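Local coordinates for protein PpBBE-like 1 D396N (Physcomitrella patens subsp. patens, PDB 6EO5) that probably oxidises cellobiose as a berberine bridge enzyme-like flavoprotein with bi-covalently attached FAD, here in an engineered variant, at residues 98-106 against 117-128; 167-175 against 192-200. One frame throughout, in Å; residues are numbered along the deposited sequence.

Contact 1: 98-106 against 117-128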
ATOM      1  N   ASP A  98      -8.529  -3.906  16.101  1.00 60.57           N
ATOM      2  CA  ASP A  98      -8.337  -4.820  14.982  1.00 63.92           C
ATOM      3  C   ASP A  98      -9.676  -5.081  14.294  1.00 66.07           C
ATOM      4  O   ASP A  98     -10.600  -5.623  14.907  1.00 65.71           O
ATOM      5  CB  ASP A  98      -7.703  -6.116  15.481  1.00 65.21           C
ATOM      6  CG  ASP A  98      -7.363  -7.078  14.360  1.00 71.00           C
ATOM      7  OD1 ASP A  98      -8.218  -7.340  13.486  1.00 70.02           O
ATOM      8  OD2 ASP A  98      -6.227  -7.586  14.360  1.00 70.21           O
ATOM      9  N   MET A  99      -9.774  -4.711  13.017  1.00 65.60           N
ATOM     10  CA  MET A  99     -11.027  -4.744  12.276  1.00 67.55           C
ATOM     11  C   MET A  99     -11.261  -6.070  11.544  1.00 69.91           C
ATOM     12  O   MET A  99     -12.028  -6.109  10.575  1.00 65.69           O
ATOM     13  CB  MET A  99     -11.070  -3.576  11.291  1.00 64.68           C
ATOM     14  CG  MET A  99     -11.072  -2.230  11.975  1.00 68.61           C
ATOM     15  SD  MET A  99     -12.589  -1.969  12.917  1.00 72.70           S
ATOM     16  CE  MET A  99     -13.741  -1.587  11.588  1.00 66.87           C
ATOM     17  N   GLU A 100     -10.638  -7.153  12.015  1.00 69.22           N
ATOM     18  CA  GLU A 100     -10.675  -8.438  11.325  1.00 67.81           C
ATOM     19  C   GLU A 100     -12.092  -8.961  11.119  1.00 74.26           C
ATOM     20  O   GLU A 100     -12.335  -9.745  10.192  1.00 72.65           O
ATOM     21  CB  GLU A 100      -9.862  -9.425  12.144  1.00 74.46           C
ATOM     22  CG  GLU A 100      -9.728 -10.812  11.625  1.00 80.75           C
ATOM     23  CD  GLU A 100      -8.834 -11.616  12.542  1.00 94.69           C
ATOM     24  OE1 GLU A 100      -8.952 -11.445  13.787  1.00 87.75           O
ATOM     25  OE2 GLU A 100      -7.989 -12.376  12.019  1.00104.95           O
ATOM     26  N   GLY A 101     -13.033  -8.553  11.970  1.00 74.08           N
ATOM     27  CA  GLY A 101     -14.394  -9.036  11.902  1.00 64.85           C
ATOM     28  C   GLY A 101     -15.276  -8.377  10.872  1.00 68.70           C
ATOM     29  O   GLY A 101     -16.445  -8.750  10.739  1.00 72.96           O
ATOM     30  N   PHE A 102     -14.763  -7.407  10.124  1.00 70.31           N
ATOM     31  CA  PHE A 102     -15.558  -6.693   9.125  1.00 71.25           C
ATOM     32  C   PHE A 102     -15.219  -7.258   7.749  1.00 75.53           C
ATOM     33  O   PHE A 102     -14.349  -6.741   7.042  1.00 74.65           O
ATOM     34  CB  PHE A 102     -15.299  -5.196   9.203  1.00 66.86           C
ATOM     35  CG  PHE A 102     -15.942  -4.539  10.379  1.00 66.78           C
ATOM     36  CD1 PHE A 102     -15.489  -4.794  11.662  1.00 69.51           C
ATOM     37  CD2 PHE A 102     -16.998  -3.659  10.206  1.00 69.53           C
ATOM     38  CE1 PHE A 102     -16.082  -4.185  12.760  1.00 70.15           C
ATOM     39  CE2 PHE A 102     -17.599  -3.040  11.297  1.00 68.91           C
ATOM     40  CZ  PHE A 102     -17.142  -3.307  12.574  1.00 70.66           C
ATOM     41  N   LYS A 103     -15.929  -8.330   7.360  1.00 73.00           N
ATOM     42  CA  LYS A 103     -15.710  -9.005   6.085  1.00 66.84           C
ATOM     43  C   LYS A 103     -16.963  -8.985   5.214  1.00 70.28           C
ATOM     44  O   LYS A 103     -17.177  -9.889   4.400  1.00 67.73           O
ATOM     45  CB  LYS A 103     -15.236 -10.441   6.307  1.00 62.67           C
ATOM     46  CG  LYS A 103     -14.006 -10.548   7.195  1.00 70.87           C
ATOM     47  CD  LYS A 103     -12.749 -10.884   6.414  1.00 66.02           C
ATOM     48  CE  LYS A 103     -11.505 -10.779   7.304  1.00 68.01           C
ATOM     49  NZ  LYS A 103     -10.968 -12.085   7.789  1.00 72.16           N
ATOM     50  N   GLN A 104     -17.795  -7.953   5.359  1.00 67.98           N
ATOM     51  CA  GLN A 104     -19.004  -7.876   4.555  1.00 67.16           C
ATOM     52  C   GLN A 104     -18.643  -7.740   3.080  1.00 71.91           C
ATOM     53  O   GLN A 104     -17.753  -6.968   2.712  1.00 76.04           O
ATOM     54  CB  GLN A 104     -19.903  -6.717   5.021  1.00 67.44           C
ATOM     55  CG  GLN A 104     -19.323  -5.310   4.968  1.00 75.44           C
ATOM     56  CD  GLN A 104     -18.668  -4.866   6.289  1.00 79.16           C
ATOM     57  OE1 GLN A 104     -17.984  -5.647   6.966  1.00 74.93           O
ATOM     58  NE2 GLN A 104     -18.878  -3.603   6.651  1.00 87.37           N
ATOM     59  N   PHE A 105     -19.305  -8.535   2.237  1.00 67.60           N
ATOM     60  CA  PHE A 105     -19.043  -8.533   0.803  1.00 67.04           C
ATOM     61  C   PHE A 105     -20.357  -8.572   0.036  1.00 64.47           C
ATOM     62  O   PHE A 105     -21.296  -9.264   0.436  1.00 68.28           O
ATOM     63  CB  PHE A 105     -18.156  -9.725   0.394  1.00 68.14           C
ATOM     64  CG  PHE A 105     -17.824  -9.756  -1.074  1.00 67.92           C
ATOM     65  CD1 PHE A 105     -16.756  -9.023  -1.574  1.00 67.88           C
ATOM     66  CD2 PHE A 105     -18.581 -10.509  -1.954  1.00 60.75           C
ATOM     67  CE1 PHE A 105     -16.448  -9.041  -2.931  1.00 66.57           C
ATOM     68  CE2 PHE A 105     -18.279 -10.537  -3.313  1.00 64.28           C
ATOM     69  CZ  PHE A 105     -17.220  -9.802  -3.804  1.00 68.40           C
ATOM     70  N   SER A 106     -20.422  -7.815  -1.054  1.00 62.95           N
ATOM     71  CA  SER A 106     -21.533  -7.897  -1.991  1.00 66.67           C
ATOM     72  C   SER A 106     -21.115  -7.222  -3.292  1.00 68.51           C
ATOM     73  O   SER A 106     -20.411  -6.212  -3.267  1.00 71.71           O
ATOM     74  CB  SER A 106     -22.804  -7.255  -1.426  1.00 63.82           C
ATOM     75  OG  SER A 106     -22.692  -5.848  -1.359  1.00 73.74           O
ATOM     76  N   GLY A 117     -15.801  -4.887   3.465  1.00 63.32           N
ATOM     77  CA  GLY A 117     -15.553  -4.501   4.842  1.00 67.26           C
ATOM     78  C   GLY A 117     -14.079  -4.266   5.119  1.00 66.58           C
ATOM     79  O   GLY A 117     -13.206  -4.874   4.507  1.00 69.57           O
ATOM     80  N   ALA A 118     -13.799  -3.386   6.086  1.00 65.51           N
ATOM     81  CA  ALA A 118     -12.442  -2.891   6.295  1.00 61.10           C
ATOM     82  C   ALA A 118     -11.487  -3.955   6.828  1.00 64.59           C
ATOM     83  O   ALA A 118     -10.291  -3.686   6.997  1.00 64.68           O
ATOM     84  CB  ALA A 118     -12.458  -1.691   7.236  1.00 58.28           C
ATOM     85  N   GLY A 119     -11.983  -5.168   7.075  1.00 64.04           N
ATOM     86  CA  GLY A 119     -11.153  -6.248   7.561  1.00 61.10           C
ATOM     87  C   GLY A 119     -10.577  -7.162   6.504  1.00 63.24           C
ATOM     88  O   GLY A 119      -9.797  -8.061   6.839  1.00 62.99           O
ATOM     89  N   PHE A 120     -10.919  -6.944   5.237  1.00 61.17           N
ATOM     90  CA  PHE A 120     -10.500  -7.826   4.157  1.00 62.67           C
ATOM     91  C   PHE A 120      -8.995  -7.745   3.905  1.00 63.29           C
ATOM     92  O   PHE A 120      -8.368  -6.686   4.047  1.00 60.59           O
ATOM     93  CB  PHE A 120     -11.246  -7.466   2.873  1.00 59.39           C
ATOM     94  CG  PHE A 120     -12.277  -8.469   2.469  1.00 66.15           C
ATOM     95  CD1 PHE A 120     -11.901  -9.663   1.865  1.00 68.58           C
ATOM     96  CD2 PHE A 120     -13.631  -8.217   2.671  1.00 69.54           C
ATOM     97  CE1 PHE A 120     -12.864 -10.597   1.476  1.00 65.27           C
ATOM     98  CE2 PHE A 120     -14.601  -9.146   2.290  1.00 63.99           C
ATOM     99  CZ  PHE A 120     -14.212 -10.335   1.697  1.00 62.87           C
ATOM    100  N   ARG A 121      -8.421  -8.888   3.522  1.00 60.43           N
ATOM    101  CA  ARG A 121      -7.083  -8.972   2.955  1.00 58.18           C
ATOM    102  C   ARG A 121      -7.201  -9.103   1.441  1.00 59.81           C
ATOM    103  O   ARG A 121      -8.240  -9.498   0.918  1.00 64.89           O
ATOM    104  CB  ARG A 121      -6.297 -10.157   3.527  1.00 58.10           C
ATOM    105  CG  ARG A 121      -6.428 -10.383   5.026  1.00 58.33           C
ATOM    106  CD  ARG A 121      -6.293  -9.116   5.804  1.00 60.56           C
ATOM    107  NE  ARG A 121      -5.612  -9.308   7.083  1.00 71.81           N
ATOM    108  CZ  ARG A 121      -6.199  -9.232   8.276  1.00 69.85           C
ATOM    109  NH1 ARG A 121      -7.504  -8.976   8.366  1.00 64.82           N
ATOM    110  NH2 ARG A 121      -5.475  -9.419   9.380  1.00 60.38           N
ATOM    111  N   LEU A 122      -6.120  -8.770   0.729  1.00 59.72           N
ATOM    112  CA  LEU A 122      -6.218  -8.675  -0.726  1.00 59.36           C
ATOM    113  C   LEU A 122      -6.444 -10.042  -1.366  1.00 63.15           C
ATOM    114  O   LEU A 122      -7.230 -10.164  -2.314  1.00 59.15           O
ATOM    115  CB  LEU A 122      -4.971  -8.015  -1.309  1.00 55.94           C
ATOM    116  CG  LEU A 122      -4.719  -6.550  -0.951  1.00 59.31           C
ATOM    117  CD1 LEU A 122      -3.596  -6.013  -1.810  1.00 56.90           C
ATOM    118  CD2 LEU A 122      -5.981  -5.689  -1.087  1.00 54.64           C
ATOM    119  N   GLY A 123      -5.764 -11.075  -0.869  1.00 61.79           N
ATOM    120  CA  GLY A 123      -5.933 -12.418  -1.374  1.00 60.44           C
ATOM    121  C   GLY A 123      -7.389 -12.850  -1.398  1.00 64.79           C
ATOM    122  O   GLY A 123      -7.976 -13.087  -2.461  1.00 61.85           O
ATOM    123  N   PRO A 124      -8.003 -12.962  -0.218  1.00 62.58           N
ATOM    124  CA  PRO A 124      -9.435 -13.296  -0.173  1.00 60.45           C
ATOM    125  C   PRO A 124     -10.317 -12.326  -0.946  1.00 65.91           C
ATOM    126  O   PRO A 124     -11.343 -12.746  -1.504  1.00 65.27           O
ATOM    127  CB  PRO A 124      -9.745 -13.269   1.328  1.00 58.35           C
ATOM    128  CG  PRO A 124      -8.436 -13.638   1.960  1.00 60.96           C
ATOM    129  CD  PRO A 124      -7.394 -12.973   1.124  1.00 60.47           C
ATOM    130  N   LEU A 125      -9.959 -11.040  -1.001  1.00 63.75           N
ATOM    131  CA  LEU A 125     -10.794 -10.096  -1.732  1.00 62.33           C
ATOM    132  C   LEU A 125     -10.758 -10.372  -3.237  1.00 65.02           C
ATOM    133  O   LEU A 125     -11.785 -10.251  -3.920  1.00 64.62           O
ATOM    134  CB  LEU A 125     -10.372  -8.661  -1.420  1.00 58.69           C
ATOM    135  CG  LEU A 125     -11.175  -7.567  -2.128  1.00 59.56           C
ATOM    136  CD1 LEU A 125     -12.663  -7.726  -1.877  1.00 57.67           C
ATOM    137  CD2 LEU A 125     -10.704  -6.172  -1.712  1.00 56.77           C
ATOM    138  N   TYR A 126      -9.590 -10.746  -3.774  1.00 63.18           N
ATOM    139  CA  TYR A 126      -9.507 -11.070  -5.198  1.00 59.38           C
ATOM    140  C   TYR A 126     -10.365 -12.283  -5.528  1.00 63.71           C
ATOM    141  O   TYR A 126     -11.031 -12.322  -6.569  1.00 64.01           O
ATOM    142  CB  TYR A 126      -8.060 -11.351  -5.608  1.00 56.90           C
ATOM    143  CG  TYR A 126      -7.176 -10.147  -5.832  1.00 59.38           C
ATOM    144  CD1 TYR A 126      -7.507  -9.168  -6.763  1.00 57.40           C
ATOM    145  CD2 TYR A 126      -5.973 -10.015  -5.134  1.00 61.80           C
ATOM    146  CE1 TYR A 126      -6.674  -8.076  -6.967  1.00 56.78           C
ATOM    147  CE2 TYR A 126      -5.140  -8.946  -5.330  1.00 54.84           C
ATOM    148  CZ  TYR A 126      -5.489  -7.974  -6.240  1.00 56.83           C
ATOM    149  OH  TYR A 126      -4.640  -6.910  -6.418  1.00 52.96           O
ATOM    150  N   LEU A 127     -10.326 -13.298  -4.661  1.00 65.28           N
ATOM    151  CA  LEU A 127     -11.096 -14.515  -4.869  1.00 61.94           C
ATOM    152  C   LEU A 127     -12.591 -14.219  -4.854  1.00 66.81           C
ATOM    153  O   LEU A 127     -13.335 -14.675  -5.732  1.00 63.74           O
ATOM    154  CB  LEU A 127     -10.726 -15.535  -3.793  1.00 59.88           C
ATOM    155  CG  LEU A 127     -11.098 -16.985  -4.075  1.00 63.89           C
ATOM    156  CD1 LEU A 127     -10.837 -17.317  -5.540  1.00 60.92           C
ATOM    157  CD2 LEU A 127     -10.307 -17.901  -3.169  1.00 62.41           C
ATOM    158  N   ALA A 128     -13.044 -13.432  -3.871  1.00 66.35           N
ATOM    159  CA  ALA A 128     -14.462 -13.092  -3.791  1.00 62.59           C
ATOM    160  C   ALA A 128     -14.923 -12.343  -5.034  1.00 65.68           C
ATOM    161  O   ALA A 128     -16.003 -12.622  -5.570  1.00 69.80           O
ATOM    162  CB  ALA A 128     -14.739 -12.268  -2.537  1.00 60.15           C
TER
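With CG anti to the backbone N (chi1 -179°), F105 extends its ring toward the helix that begins at L122, where A128 CB sits over one ring face, 3.7 Å from the ring centroid, a CH-pi contact. On the same helix L125 CD1 reaches F105 CE1 at 4.1 Å and also lies above the centre of the F120 ring. F120, with chi1 at -108°, brings CE2 to 3.4 Å from K103 O and on to F105 CB. Farther along, the backbones themselves meet. G119 N donates to F102 O at 2.8 Å, in the carbonyl plane and on a lone pair, and G117 N donates to Q104 O at 3.0 Å. Both donors are glycines, and a CB on either would collide with F102 O, so the close approach depends on their bare CA atoms; G119 CA makes a CA-H...O contact with M99 O. G119 O in turn accepts a hydrogen bond from NH1 of R121, the N-cap residue of the helix. Between these two glycines A118 touches the FAD. The contact joins the start of strand 105-108 to the end of its antiparallel partner 113-117; M99 and F102 rest on strand 207-217, and F120 and L125 pack against helix 147-153.

Contact 2: 167-175 against 192-200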
ATOM      1  N   THR A 167      -7.254   3.673  -4.305  1.00 56.86           N
ATOM      2  CA  THR A 167      -7.877   4.863  -3.742  1.00 59.07           C
ATOM      3  C   THR A 167      -8.723   5.576  -4.790  1.00 57.34           C
ATOM      4  O   THR A 167      -9.775   6.129  -4.463  1.00 61.23           O
ATOM      5  CB  THR A 167      -6.798   5.786  -3.124  1.00 59.69           C
ATOM      6  OG1 THR A 167      -7.322   6.444  -1.962  1.00 52.64           O
ATOM      7  CG2 THR A 167      -6.276   6.841  -4.110  1.00 53.61           C
ATOM      8  N   ASP A 168      -8.326   5.508  -6.061  1.00 56.90           N
ATOM      9  CA  ASP A 168      -9.096   6.116  -7.137  1.00 53.61           C
ATOM     10  C   ASP A 168     -10.440   5.438  -7.359  1.00 59.29           C
ATOM     11  O   ASP A 168     -11.274   5.973  -8.103  1.00 60.94           O
ATOM     12  CB  ASP A 168      -8.304   6.064  -8.445  1.00 59.44           C
ATOM     13  CG  ASP A 168      -7.180   7.081  -8.504  1.00 59.15           C
ATOM     14  OD1 ASP A 168      -7.347   8.182  -7.939  1.00 62.04           O
ATOM     15  OD2 ASP A 168      -6.141   6.775  -9.140  1.00 57.18           O
ATOM     16  N   ASN A 169     -10.655   4.258  -6.780  1.00 57.47           N
ATOM     17  CA  ASN A 169     -11.870   3.490  -7.000  1.00 58.80           C
ATOM     18  C   ASN A 169     -12.741   3.426  -5.755  1.00 62.07           C
ATOM     19  O   ASN A 169     -13.756   2.719  -5.748  1.00 60.74           O
ATOM     20  CB  ASN A 169     -11.523   2.081  -7.484  1.00 57.47           C
ATOM     21  CG  ASN A 169     -11.041   2.066  -8.914  1.00 58.34           C
ATOM     22  OD1 ASN A 169     -11.844   2.068  -9.837  1.00 61.72           O
ATOM     23  ND2 ASN A 169      -9.721   2.059  -9.108  1.00 58.08           N
ATOM     24  N   ILE A 170     -12.343   4.121  -4.691  1.00 60.89           N
ATOM     25  CA  ILE A 170     -13.226   4.323  -3.554  1.00 58.78           C
ATOM     26  C   ILE A 170     -14.364   5.231  -4.003  1.00 62.36           C
ATOM     27  O   ILE A 170     -14.147   6.394  -4.363  1.00 60.01           O
ATOM     28  CB  ILE A 170     -12.464   4.918  -2.363  1.00 57.99           C
ATOM     29  CG1 ILE A 170     -11.397   3.941  -1.853  1.00 58.42           C
ATOM     30  CG2 ILE A 170     -13.434   5.324  -1.267  1.00 54.85           C
ATOM     31  CD1 ILE A 170     -10.509   4.503  -0.730  1.00 54.55           C
ATOM     32  N   LEU A 171     -15.581   4.690  -4.020  1.00 63.39           N
ATOM     33  CA  LEU A 171     -16.767   5.473  -4.328  1.00 59.72           C
ATOM     34  C   LEU A 171     -17.418   6.036  -3.075  1.00 64.62           C
ATOM     35  O   LEU A 171     -18.133   7.047  -3.162  1.00 64.94           O
ATOM     36  CB  LEU A 171     -17.787   4.616  -5.091  1.00 65.28           C
ATOM     37  CG  LEU A 171     -17.583   4.315  -6.575  1.00 64.52           C
ATOM     38  CD1 LEU A 171     -18.481   3.188  -6.984  1.00 68.03           C
ATOM     39  CD2 LEU A 171     -17.900   5.542  -7.407  1.00 64.56           C
ATOM     40  N   GLU A 172     -17.159   5.417  -1.921  1.00 58.99           N
ATOM     41  CA  GLU A 172     -17.776   5.792  -0.662  1.00 60.49           C
ATOM     42  C   GLU A 172     -17.132   4.993   0.463  1.00 63.84           C
ATOM     43  O   GLU A 172     -16.748   3.839   0.271  1.00 67.05           O
ATOM     44  CB  GLU A 172     -19.284   5.536  -0.702  1.00 62.53           C
ATOM     45  CG  GLU A 172     -20.027   5.957   0.547  1.00 68.44           C
ATOM     46  CD  GLU A 172     -21.428   5.375   0.629  1.00 74.30           C
ATOM     47  OE1 GLU A 172     -22.340   5.921  -0.033  1.00 71.05           O
ATOM     48  OE2 GLU A 172     -21.610   4.365   1.359  1.00 76.18           O
ATOM     49  N   VAL A 173     -17.015   5.620   1.637  1.00 60.83           N
ATOM     50  CA  VAL A 173     -16.637   4.931   2.865  1.00 63.37           C
ATOM     51  C   VAL A 173     -17.674   5.229   3.936  1.00 66.71           C
ATOM     52  O   VAL A 173     -18.417   6.211   3.865  1.00 70.00           O
ATOM     53  CB  VAL A 173     -15.239   5.336   3.403  1.00 62.71           C
ATOM     54  CG1 VAL A 173     -14.138   4.838   2.497  1.00 62.73           C
ATOM     55  CG2 VAL A 173     -15.155   6.838   3.590  1.00 58.91           C
ATOM     56  N   GLN A 174     -17.696   4.370   4.949  1.00 65.47           N
ATOM     57  CA  GLN A 174     -18.367   4.652   6.208  1.00 67.49           C
ATOM     58  C   GLN A 174     -17.369   4.470   7.333  1.00 70.24           C
ATOM     59  O   GLN A 174     -16.632   3.478   7.352  1.00 66.26           O
ATOM     60  CB  GLN A 174     -19.553   3.736   6.428  1.00 68.97           C
ATOM     61  CG  GLN A 174     -20.541   3.831   5.313  1.00 77.50           C
ATOM     62  CD  GLN A 174     -21.753   3.008   5.589  1.00 81.60           C
ATOM     63  OE1 GLN A 174     -21.893   2.443   6.683  1.00 86.33           O
ATOM     64  NE2 GLN A 174     -22.647   2.924   4.608  1.00 80.41           N
ATOM     65  N   LEU A 175     -17.348   5.423   8.266  1.00 67.80           N
ATOM     66  CA  LEU A 175     -16.428   5.364   9.390  1.00 68.39           C
ATOM     67  C   LEU A 175     -17.126   5.819  10.665  1.00 70.39           C
ATOM     68  O   LEU A 175     -18.154   6.497  10.633  1.00 70.99           O
ATOM     69  CB  LEU A 175     -15.166   6.213   9.142  1.00 68.41           C
ATOM     70  CG  LEU A 175     -15.340   7.715   8.925  1.00 69.48           C
ATOM     71  CD1 LEU A 175     -15.119   8.475  10.227  1.00 67.39           C
ATOM     72  CD2 LEU A 175     -14.387   8.184   7.843  1.00 71.49           C
ATOM     73  N   ASP A 192     -15.558  16.790   1.960  1.00 70.94           N
ATOM     74  CA  ASP A 192     -14.248  17.072   2.551  1.00 69.32           C
ATOM     75  C   ASP A 192     -13.623  15.803   3.124  1.00 67.12           C
ATOM     76  O   ASP A 192     -12.467  15.477   2.832  1.00 64.70           O
ATOM     77  CB  ASP A 192     -14.377  18.159   3.633  1.00 65.60           C
ATOM     78  CG  ASP A 192     -15.482  17.863   4.668  1.00 70.11           C
ATOM     79  OD1 ASP A 192     -16.498  17.218   4.326  1.00 73.57           O
ATOM     80  OD2 ASP A 192     -15.344  18.290   5.829  1.00 72.90           O
ATOM     81  N   LEU A 193     -14.385  15.071   3.937  1.00 68.75           N
ATOM     82  CA  LEU A 193     -13.924  13.785   4.443  1.00 66.11           C
ATOM     83  C   LEU A 193     -13.637  12.818   3.299  1.00 67.49           C
ATOM     84  O   LEU A 193     -12.694  12.017   3.367  1.00 67.85           O
ATOM     85  CB  LEU A 193     -14.974  13.218   5.392  1.00 61.62           C
ATOM     86  CG  LEU A 193     -14.600  12.000   6.219  1.00 65.79           C
ATOM     87  CD1 LEU A 193     -13.395  12.303   7.063  1.00 67.15           C
ATOM     88  CD2 LEU A 193     -15.776  11.624   7.085  1.00 70.33           C
ATOM     89  N   TYR A 194     -14.433  12.890   2.228  1.00 63.92           N
ATOM     90  CA  TYR A 194     -14.230  11.997   1.097  1.00 63.94           C
ATOM     91  C   TYR A 194     -12.921  12.317   0.381  1.00 61.18           C
ATOM     92  O   TYR A 194     -12.199  11.410  -0.039  1.00 59.57           O
ATOM     93  CB  TYR A 194     -15.433  12.085   0.150  1.00 61.40           C
ATOM     94  CG  TYR A 194     -15.388  11.166  -1.056  1.00 59.40           C
ATOM     95  CD1 TYR A 194     -15.284   9.782  -0.910  1.00 61.05           C
ATOM     96  CD2 TYR A 194     -15.476  11.685  -2.346  1.00 62.29           C
ATOM     97  CE1 TYR A 194     -15.255   8.942  -2.026  1.00 58.81           C
ATOM     98  CE2 TYR A 194     -15.453  10.859  -3.463  1.00 59.53           C
ATOM     99  CZ  TYR A 194     -15.337   9.497  -3.296  1.00 59.77           C
ATOM    100  OH  TYR A 194     -15.302   8.702  -4.416  1.00 61.96           O
ATOM    101  N   PHE A 195     -12.596  13.600   0.247  1.00 61.41           N
ATOM    102  CA  PHE A 195     -11.291  13.999  -0.282  1.00 63.37           C
ATOM    103  C   PHE A 195     -10.150  13.460   0.581  1.00 62.36           C
ATOM    104  O   PHE A 195      -9.170  12.904   0.066  1.00 60.43           O
ATOM    105  CB  PHE A 195     -11.241  15.522  -0.372  1.00 58.95           C
ATOM    106  CG  PHE A 195      -9.918  16.077  -0.766  1.00 57.80           C
ATOM    107  CD1 PHE A 195      -8.928  16.298   0.187  1.00 59.20           C
ATOM    108  CD2 PHE A 195      -9.680  16.450  -2.073  1.00 60.19           C
ATOM    109  CE1 PHE A 195      -7.710  16.837  -0.162  1.00 55.41           C
ATOM    110  CE2 PHE A 195      -8.455  16.996  -2.436  1.00 60.85           C
ATOM    111  CZ  PHE A 195      -7.470  17.186  -1.476  1.00 59.09           C
ATOM    112  N   ALA A 196     -10.267  13.607   1.901  1.00 57.15           N
ATOM    113  CA  ALA A 196      -9.163  13.253   2.787  1.00 59.22           C
ATOM    114  C   ALA A 196      -8.854  11.758   2.755  1.00 62.87           C
ATOM    115  O   ALA A 196      -7.678  11.368   2.802  1.00 64.23           O
ATOM    116  CB  ALA A 196      -9.472  13.700   4.216  1.00 56.46           C
ATOM    117  N   ILE A 197      -9.882  10.901   2.707  1.00 59.67           N
ATOM    118  CA  ILE A 197      -9.635   9.473   2.898  1.00 57.86           C
ATOM    119  C   ILE A 197      -9.051   8.831   1.642  1.00 58.06           C
ATOM    120  O   ILE A 197      -8.485   7.734   1.722  1.00 57.67           O
ATOM    121  CB  ILE A 197     -10.903   8.719   3.361  1.00 63.50           C
ATOM    122  CG1 ILE A 197     -11.991   8.731   2.286  1.00 63.42           C
ATOM    123  CG2 ILE A 197     -11.453   9.278   4.669  1.00 56.97           C
ATOM    124  CD1 ILE A 197     -11.961   7.505   1.363  1.00 61.01           C
ATOM    125  N   ARG A 198      -9.167   9.487   0.484  1.00 53.78           N
ATOM    126  CA  ARG A 198      -8.548   9.022  -0.757  1.00 55.85           C
ATOM    127  C   ARG A 198      -7.085   9.476  -0.826  1.00 59.91           C
ATOM    128  O   ARG A 198      -6.692  10.315  -1.639  1.00 58.73           O
ATOM    129  CB  ARG A 198      -9.340   9.529  -1.956  1.00 57.81           C
ATOM    130  CG  ARG A 198     -10.617   8.761  -2.223  1.00 59.51           C
ATOM    131  CD  ARG A 198     -11.821   9.679  -2.414  1.00 60.96           C
ATOM    132  NE  ARG A 198     -12.047  10.106  -3.795  1.00 60.94           N
ATOM    133  CZ  ARG A 198     -12.280  11.365  -4.161  1.00 59.80           C
ATOM    134  NH1 ARG A 198     -12.326  12.329  -3.253  1.00 58.65           N
ATOM    135  NH2 ARG A 198     -12.486  11.659  -5.435  1.00 60.73           N
ATOM    136  N   GLY A 199      -6.264   8.888   0.047  1.00 55.23           N
ATOM    137  CA  GLY A 199      -4.861   9.247   0.090  1.00 58.91           C
ATOM    138  C   GLY A 199      -4.297   9.555   1.471  1.00 63.83           C
ATOM    139  O   GLY A 199      -3.100   9.363   1.713  1.00 56.23           O
ATOM    140  N   ALA A 200      -5.140  10.041   2.392  1.00 59.97           N
ATOM    141  CA  ALA A 200      -4.682  10.339   3.744  1.00 61.30           C
ATOM    142  C   ALA A 200      -5.598   9.737   4.805  1.00 61.82           C
ATOM    143  O   ALA A 200      -5.640  10.237   5.931  1.00 62.74           O
ATOM    144  CB  ALA A 200      -4.550  11.851   3.954  1.00 54.51           C
TER
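The Y194 ring meets the strand by its edge, where I170 O lies near the ring plane, and carries R198 CD over one face, 3.5 Å above the plane. R198 folds back over its own helix: Y194 CE2 stands 3.3 Å above the centre of the guanidinium, while Y194 O lies at the guanidinium edge and accepts a weak bond from NH1. With CG anti to its own N (chi1 -178°), Y194 stretches out to the strand, and its OH donates to I170 O at 2.6 Å, the donor tilted 18° from the carbonyl plane. A phenylalanine in place of Y194 would probably leave I170 O without this donor and the ring freer to shift against the strand.

Beyond the ring the contact is aliphatic. I197 CD1 is shared by two strand side chains, 3.7 Å from I170 CG2 and 3.6 Å from V173 CG1; V173 and I197 meet tip to tip. L175 CD2 and L193 CD2 do the same at 3.8 Å. The classic beta bulge in which L171 and E172 both face T212 resets the alternation, so that I170, V173 and L175 all point toward the helix. At the other end T167 OG1 approaches R198 CA but bonds to A151 O.

Strand 170-175 and helix 192-200 run nearly at right angles, 101°, with axes 9.3 Å apart. The strand pairs with 182-186 and 207-217, and helix 446-456 packs against the helix through L193, A196 and A200.

In the fold
Contacts 1 and 2 show how two contacts that reach one antiparallel sheet can differ in chemistry. Their centres lie about 17 Å apart and their nearest atoms about 7 Å, so they do not touch, yet strand 207-217 pairs with both 113-117 and 170-176. Contact 2 is the buried one, a helix laid across a strand through aliphatic side chains that meet mostly end to end and a single tyrosine bond. Contact 1 is only partly buried: two backbone hydrogen bonds, donated by glycines of its second segment, do much of the joining, with an apolar group round two phenylalanines at one end and charged side chains toward the other. Contact 1 reaches the FAD itself, whereas the side chain of L175 in contact 2 remains about 6 Å from it.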